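PDB 4ZBG: acetyltransferase from Brucella abortus str. 2308 A, which probably transfers the acetyl group of acetyl-coenzyme A to an amino group of an acceptor substrate, as other GNAT-family N-acetyltransferases do. Local coordinates for residues A[28-33]-A[38-43]; A[50-55]-A[165-170]. All coordinates share one frame; numbering follows the deposited sequence.

Contact 1 of 2, residues A[28-33]-A[38-43]. With ACO (acetyl coenzyme *a), chain B.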
loop_
_atom_site.group_PDB
_atom_site.type_symbol
_atom_site.label_atom_id
_atom_site.label_comp_id
_atom_site.label_asym_id
_atom_site.label_seq_id
_atom_site.Cartn_x
_atom_site.Cartn_y
_atom_site.Cartn_z
ATOM N N ALA A 28 12.898 -0.122 -7.849
ATOM C CA ALA A 28 13.687 -1.354 -7.897
ATOM C C ALA A 28 12.775 -2.573 -7.855
ATOM O O ALA A 28 12.979 -3.543 -8.585
ATOM C CB ALA A 28 14.679 -1.402 -6.751
ATOM N N ALA A 29 11.756 -2.528 -7.005
ATOM C CA ALA A 29 10.842 -3.660 -6.868
ATOM C C ALA A 29 10.054 -3.914 -8.157
ATOM O O ALA A 29 9.818 -5.061 -8.540
ATOM C CB ALA A 29 9.895 -3.433 -5.703
ATOM N N PHE A 30 9.633 -2.845 -8.829
ATOM C CA PHE A 30 8.772 -2.973 -10.008
ATOM C C PHE A 30 9.547 -3.059 -11.321
ATOM O O PHE A 30 8.970 -3.391 -12.348
ATOM C CB PHE A 30 7.744 -1.841 -10.054
ATOM C CG PHE A 30 6.595 -2.053 -9.116
ATOM C CD1 PHE A 30 5.494 -2.796 -9.512
ATOM C CD2 PHE A 30 6.640 -1.572 -7.815
ATOM C CE1 PHE A 30 4.443 -3.021 -8.645
ATOM C CE2 PHE A 30 5.588 -1.797 -6.942
ATOM C CZ PHE A 30 4.488 -2.518 -7.357
ATOM N N ARG A 31 10.852 -2.783 -11.301
ATOM C CA ARG A 31 11.621 -2.763 -12.542
ATOM C C ARG A 31 11.478 -4.038 -13.389
ATOM O O ARG A 31 11.295 -3.933 -14.599
ATOM C CB ARG A 31 13.099 -2.428 -12.286
ATOM C CG ARG A 31 13.859 -2.074 -13.559
ATOM C CD ARG A 31 15.198 -1.427 -13.252
ATOM N NE ARG A 31 15.052 -0.195 -12.481
ATOM C CZ ARG A 31 15.512 -0.029 -11.245
ATOM N NH1 ARG A 31 16.159 -1.017 -10.634
ATOM N NH2 ARG A 31 15.328 1.124 -10.616
ATOM N N PRO A 32 11.518 -5.239 -12.766
ATOM C CA PRO A 32 11.376 -6.459 -13.582
ATOM C C PRO A 32 9.947 -6.974 -13.702
ATOM O O PRO A 32 9.733 -8.023 -14.302
ATOM C CB PRO A 32 12.205 -7.480 -12.809
ATOM C CG PRO A 32 12.021 -7.066 -11.386
ATOM C CD PRO A 32 11.971 -5.559 -11.399
ATOM N N VAL A 33 8.985 -6.269 -13.123
ATOM C CA VAL A 33 7.600 -6.708 -13.191
ATOM C C VAL A 33 7.090 -6.480 -14.613
ATOM O O VAL A 33 7.046 -5.343 -15.086
ATOM C CB VAL A 33 6.748 -6.002 -12.116
ATOM C CG1 VAL A 33 5.289 -6.332 -12.285
ATOM C CG2 VAL A 33 7.214 -6.398 -10.719
ATOM N N GLN A 38 6.151 1.022 -14.868
ATOM C CA GLN A 38 7.188 1.707 -14.112
ATOM C C GLN A 38 6.696 3.035 -13.591
ATOM O O GLN A 38 7.466 3.976 -13.455
ATOM C CB GLN A 38 8.429 1.933 -14.983
ATOM C CG GLN A 38 8.866 0.698 -15.751
ATOM C CD GLN A 38 9.290 -0.423 -14.834
ATOM O OE1 GLN A 38 10.269 -0.293 -14.101
ATOM N NE2 GLN A 38 8.559 -1.531 -14.864
ATOM N N LYS A 39 5.408 3.096 -13.281
ATOM C CA LYS A 39 4.795 4.324 -12.798
ATOM C C LYS A 39 4.553 4.309 -11.296
ATOM O O LYS A 39 4.056 5.280 -10.746
ATOM C CB LYS A 39 3.462 4.565 -13.511
ATOM C CG LYS A 39 3.579 4.758 -15.012
ATOM C CD LYS A 39 4.344 6.024 -15.336
ATOM C CE LYS A 39 4.356 6.299 -16.833
ATOM N NZ LYS A 39 3.000 6.646 -17.342
ATOM N N GLU A 40 4.897 3.212 -10.630
ATOM C CA GLU A 40 4.556 3.080 -9.212
ATOM C C GLU A 40 5.220 4.144 -8.341
ATOM O O GLU A 40 4.610 4.658 -7.399
ATOM C CB GLU A 40 4.861 1.672 -8.712
ATOM C CG GLU A 40 3.985 0.592 -9.354
ATOM C CD GLU A 40 4.444 0.155 -10.737
ATOM O OE1 GLU A 40 5.548 0.530 -11.186
ATOM O OE2 GLU A 40 3.688 -0.587 -11.388
ATOM N N GLY A 41 6.471 4.467 -8.651
ATOM C CA GLY A 41 7.147 5.533 -7.932
ATOM C C GLY A 41 6.478 6.873 -8.173
ATOM O O GLY A 41 6.256 7.656 -7.241
ATOM N N GLU A 42 6.136 7.131 -9.432
ATOM C CA GLU A 42 5.401 8.342 -9.812
ATOM C C GLU A 42 4.089 8.440 -9.060
ATOM O O GLU A 42 3.690 9.517 -8.624
ATOM C CB GLU A 42 5.058 8.334 -11.304
ATOM C CG GLU A 42 6.228 8.464 -12.242
ATOM C CD GLU A 42 5.808 8.663 -13.687
ATOM O OE1 GLU A 42 4.699 9.199 -13.929
ATOM O OE2 GLU A 42 6.590 8.280 -14.581
ATOM N N ILE A 43 3.395 7.308 -8.944
ATOM C CA ILE A 43 2.089 7.278 -8.306
ATOM C C ILE A 43 2.193 7.647 -6.836
ATOM O O ILE A 43 1.422 8.459 -6.335
ATOM C CB ILE A 43 1.399 5.915 -8.513
ATOM C CG1 ILE A 43 1.009 5.744 -9.986
ATOM C CG2 ILE A 43 0.183 5.771 -7.587
ATOM C CD1 ILE A 43 0.619 4.334 -10.346
HETATM N N1A ACO B . 9.663 -19.067 5.073
HETATM C C2A ACO B . 8.995 -19.510 4.014
HETATM N N3A ACO B . 8.354 -18.688 3.200
HETATM C C4A ACO B . 8.361 -17.370 3.431
HETATM C C5A ACO B . 9.039 -16.871 4.518
HETATM C C6A ACO B . 9.708 -17.778 5.353
HETATM N N6A ACO B . 10.441 -17.304 6.509
HETATM N N7A ACO B . 8.886 -15.541 4.521
HETATM C C8A ACO B . 8.134 -15.233 3.474
HETATM N N9A ACO B . 7.805 -16.320 2.798
HETATM C C1B ACO B . 6.983 -16.385 1.590
HETATM C C2B ACO B . 5.716 -15.989 1.750
HETATM O O2B ACO B . 4.848 -17.018 2.275
HETATM C C3B ACO B . 5.254 -15.537 0.213
HETATM O O3B ACO B . 5.024 -16.717 -0.603
HETATM P P3B ACO B . 3.526 -17.341 -0.885
HETATM O O7A ACO B . 3.753 -18.511 -1.813
HETATM O O8A ACO B . 2.671 -16.277 -1.529
HETATM O O9A ACO B . 2.957 -17.772 0.449
HETATM C C4B ACO B . 6.306 -14.857 -0.252
HETATM O O4B ACO B . 7.548 -15.336 0.593
HETATM C C5B ACO B . 6.281 -13.327 -0.078
HETATM O O5B ACO B . 5.815 -13.004 1.209
HETATM P P1A ACO B . 6.519 -11.833 2.111
HETATM O O1A ACO B . 7.923 -12.189 2.498
HETATM O O2A ACO B . 5.552 -11.510 3.216
HETATM O O3A ACO B . 6.517 -10.544 1.138
HETATM P P2A ACO B . 7.792 -9.807 0.477
HETATM O O4A ACO B . 8.593 -9.104 1.528
HETATM O O5A ACO B . 8.521 -10.731 -0.458
HETATM O O6A ACO B . 7.006 -8.659 -0.349
HETATM C CBP ACO B . 5.990 -8.009 -2.411
HETATM C CCP ACO B . 5.981 -9.010 -1.252
HETATM C CDP ACO B . 4.812 -8.334 -3.326
HETATM C CEP ACO B . 5.851 -6.608 -1.826
HETATM C CAP ACO B . 7.316 -8.143 -3.162
HETATM O OAP ACO B . 7.337 -9.394 -3.806
HETATM C C9P ACO B . 7.558 -7.049 -4.203
HETATM O O9P ACO B . 7.983 -5.968 -3.923
HETATM N N8P ACO B . 7.256 -7.419 -5.555
HETATM C C7P ACO B . 7.452 -6.503 -6.657
HETATM C C6P ACO B . 6.452 -5.358 -6.617
HETATM C C5P ACO B . 5.028 -5.872 -6.572
HETATM O O5P ACO B . 4.606 -6.646 -7.375
HETATM N N4P ACO B . 4.204 -5.379 -5.508
HETATM C C3P ACO B . 2.830 -5.818 -5.392
HETATM C C2P ACO B . 1.939 -5.072 -6.378
HETATM S S1P ACO B . 0.207 -5.476 -6.023
HETATM C C ACO B . -0.242 -4.357 -4.685
HETATM O O ACO B . 0.509 -3.503 -4.333
HETATM C CH3 ACO B . -1.600 -4.571 -4.039
#

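Contact 2 of 2, residues A[50-55]-A[165-170]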
loop_
_atom_site.group_PDB
_atom_site.type_symbol
_atom_site.label_atom_id
_atom_site.label_comp_id
_atom_site.label_asym_id
_atom_site.label_seq_id
_atom_site.Cartn_x
_atom_site.Cartn_y
_atom_site.Cartn_z
ATOM N N ALA A 50 -0.866 15.269 -3.806
ATOM C CA ALA A 50 -2.298 15.546 -3.794
ATOM C C ALA A 50 -2.922 15.441 -2.401
ATOM O O ALA A 50 -4.135 15.596 -2.252
ATOM C CB ALA A 50 -3.008 14.616 -4.763
ATOM N N LYS A 51 -2.093 15.185 -1.391
ATOM C CA LYS A 51 -2.556 14.945 -0.020
ATOM C C LYS A 51 -3.521 13.761 0.035
ATOM O O LYS A 51 -4.463 13.747 0.832
ATOM C CB LYS A 51 -3.181 16.205 0.602
ATOM C CG LYS A 51 -2.229 17.393 0.655
ATOM C CD LYS A 51 -2.818 18.539 1.470
ATOM C CE LYS A 51 -2.043 19.821 1.249
ATOM N NZ LYS A 51 -2.475 20.915 2.161
ATOM N N ALA A 52 -3.266 12.768 -0.814
ATOM C CA ALA A 52 -4.096 11.566 -0.896
ATOM C C ALA A 52 -3.328 10.314 -0.478
ATOM O O ALA A 52 -3.833 9.202 -0.607
ATOM C CB ALA A 52 -4.656 11.398 -2.305
ATOM N N LEU A 53 -2.112 10.501 0.024
ATOM C CA LEU A 53 -1.332 9.397 0.557
ATOM C C LEU A 53 -1.739 9.243 2.023
ATOM O O LEU A 53 -1.138 9.823 2.924
ATOM C CB LEU A 53 0.167 9.668 0.377
ATOM C CG LEU A 53 1.113 8.531 0.761
ATOM C CD1 LEU A 53 0.763 7.231 0.045
ATOM C CD2 LEU A 53 2.544 8.936 0.450
ATOM N N THR A 54 -2.814 8.499 2.239
ATOM C CA THR A 54 -3.443 8.403 3.546
ATOM C C THR A 54 -2.488 7.838 4.576
ATOM O O THR A 54 -2.392 8.337 5.701
ATOM C CB THR A 54 -4.666 7.494 3.473
ATOM O OG1 THR A 54 -5.545 7.975 2.452
ATOM C CG2 THR A 54 -5.396 7.474 4.805
ATOM N N LEU A 55 -1.786 6.786 4.182
ATOM C CA LEU A 55 -0.845 6.131 5.063
ATOM C C LEU A 55 0.322 5.632 4.236
ATOM O O LEU A 55 0.129 5.044 3.169
ATOM C CB LEU A 55 -1.533 4.973 5.791
ATOM C CG LEU A 55 -0.673 4.227 6.801
ATOM C CD1 LEU A 55 -0.223 5.135 7.923
ATOM C CD2 LEU A 55 -1.451 3.048 7.352
ATOM N N ALA A 165 -13.297 3.535 -7.646
ATOM C CA ALA A 165 -12.373 4.427 -8.329
ATOM C C ALA A 165 -11.182 4.725 -7.426
ATOM O O ALA A 165 -11.338 5.264 -6.329
ATOM C CB ALA A 165 -13.079 5.723 -8.716
ATOM N N TYR A 166 -9.991 4.366 -7.886
ATOM C CA TYR A 166 -8.775 4.789 -7.207
ATOM C C TYR A 166 -8.549 6.266 -7.496
ATOM O O TYR A 166 -9.161 6.846 -8.400
ATOM C CB TYR A 166 -7.574 3.975 -7.690
ATOM C CG TYR A 166 -7.438 2.588 -7.077
ATOM C CD1 TYR A 166 -8.463 1.648 -7.170
ATOM C CD2 TYR A 166 -6.268 2.204 -6.432
ATOM C CE1 TYR A 166 -8.330 0.375 -6.627
ATOM C CE2 TYR A 166 -6.130 0.937 -5.887
ATOM C CZ TYR A 166 -7.160 0.029 -5.990
ATOM O OH TYR A 166 -7.014 -1.231 -5.452
ATOM N N HIS A 167 -7.647 6.871 -6.740
ATOM C CA HIS A 167 -7.303 8.266 -6.929
ATOM C C HIS A 167 -6.766 8.503 -8.339
ATOM O O HIS A 167 -6.174 7.601 -8.952
ATOM C CB HIS A 167 -6.243 8.661 -5.900
ATOM C CG HIS A 167 -5.981 10.130 -5.853
ATOM N ND1 HIS A 167 -5.058 10.747 -6.668
ATOM C CD2 HIS A 167 -6.540 11.109 -5.102
ATOM C CE1 HIS A 167 -5.052 12.044 -6.416
ATOM N NE2 HIS A 167 -5.942 12.289 -5.468
ATOM N N ALA A 168 -6.947 9.728 -8.835
ATOM C CA ALA A 168 -6.440 10.141 -10.147
ATOM C C ALA A 168 -4.965 9.813 -10.371
ATOM O O ALA A 168 -4.544 9.588 -11.508
ATOM C CB ALA A 168 -6.672 11.634 -10.358
ATOM N N ALA A 169 -4.177 9.791 -9.297
ATOM C CA ALA A 169 -2.750 9.481 -9.410
ATOM C C ALA A 169 -2.500 8.136 -10.087
ATOM O O ALA A 169 -1.487 7.955 -10.762
ATOM C CB ALA A 169 -2.070 9.525 -8.043
ATOM N N PHE A 170 -3.422 7.194 -9.907
ATOM C CA PHE A 170 -3.273 5.867 -10.502
ATOM C C PHE A 170 -3.610 5.883 -11.988
ATOM O O PHE A 170 -3.494 4.855 -12.657
ATOM C CB PHE A 170 -4.165 4.853 -9.786
ATOM C CG PHE A 170 -3.674 4.480 -8.419
ATOM C CD1 PHE A 170 -4.041 5.223 -7.299
ATOM C CD2 PHE A 170 -2.835 3.394 -8.246
ATOM C CE1 PHE A 170 -3.580 4.878 -6.042
ATOM C CE2 PHE A 170 -2.373 3.044 -6.993
ATOM C CZ PHE A 170 -2.741 3.790 -5.888
HETATM O O HOH W 1 -6.762 14.666 -4.167
#

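Contact 1 of 2, residues A[28-33]-A[38-43]
The carboxylate of Glu40 lies flat on the ring of Phe30, the two planes only 6° from parallel. Glu40 CG sits almost exactly over the middle of the ring, 3.5 Å from the centroid of Phe30, a CH-pi contact made square to the face. From there the group runs out across one side of the ring, with Glu40 CD 3.4 Å from Phe30 CD1. The bend in the glutamate explains this: chi2 of 81° folds the carboxylate over instead of letting it extend, and OE1 is further held by a hydrogen bond with the hydroxyl (OG) of Ser36, in the loop between the two helices. On the opposite face of the Phe30 ring is the pantetheine arm of acetyl-CoA, its C6P over the centre, while Phe30 CZ comes within 3.4 Å of ACO N4P. The ring is therefore sandwiched between a glutamate and the cofactor.

Closer to the loop, Gln38, just before helix 40-49, reaches the type I turn from Phe30 to Val33, in the end region of helix 19-30. Its NE2 donates to Phe30 O over 3.2 Å, coming from above the carbonyl plane, and OE1 rests 3.2 Å from Arg31 CA. Phe30 O also accepts from Val33 N; the two donors arrive from opposite faces of the carbonyl plane, the amide adding a second bond to a carbonyl that already closes its own turn. Two consecutive helices joined by a loop pack here; Ala29 and Phe30 line the acetyl-CoA pocket of this GNAT-family fold, and Glu40 backs the ring.

Contact 2 of 2, residues A[50-55]-A[165-170]
His167 meets two alanines from the loop that leaves helix 40-49. The close part of the contact is at Ala52, whose methyl group lies over one face of the imidazole, with Ala52 CB 3.4 Å from His167 CD2 and nearly as near to NE2. Ala50 adds a looser touch, its CB 3.7 Å from His167 CE1. With CG anti to the backbone N (chi1 -170°), the imidazole extends from its own loop to both methyls.

The rotation of the ring is set from its own side: Ala169 N donates to His167 ND1 at 2.9 Å. The second ring nitrogen faces the wetter side, where a water in the ring plane sits 2.8 Å from His167 NE2. The same water gives only a weak, long bond to Ala50 O, so the polar link between the loops is slack beside the methyl packing.

His167 and Ala169 both touch Leu47 of helix 40-49, and Phe170 reaches Ser72 of strand 64-76. The segment after strand 164-165 thus packs on helix 40-49 and on the loop that leads from it into strand 55-61.

Helix 40-49 is common to both contacts: contact 1 uses its first turn, while contact 2 takes in the loop just beyond its last. Their centres are about 17 Å apart, yet they touch through Ile43, whose CG1 packs 3.4 Å from Ala169 O and whose CG2 meets the ring of Phe170. Contact 1 is largely at the surface but covers a buried phenylalanine against the cofactor; contact 2 is partly buried, with His167 about 14 Å from acetyl-CoA. The chemistry differs accordingly. A direct side-chain-to-backbone hydrogen bond and a stacked carboxylate join 28-33 to 38-43, whereas 50-55 and 165-170 meet through methyl groups on an imidazole and a water whose bond to Ala50 O is weak.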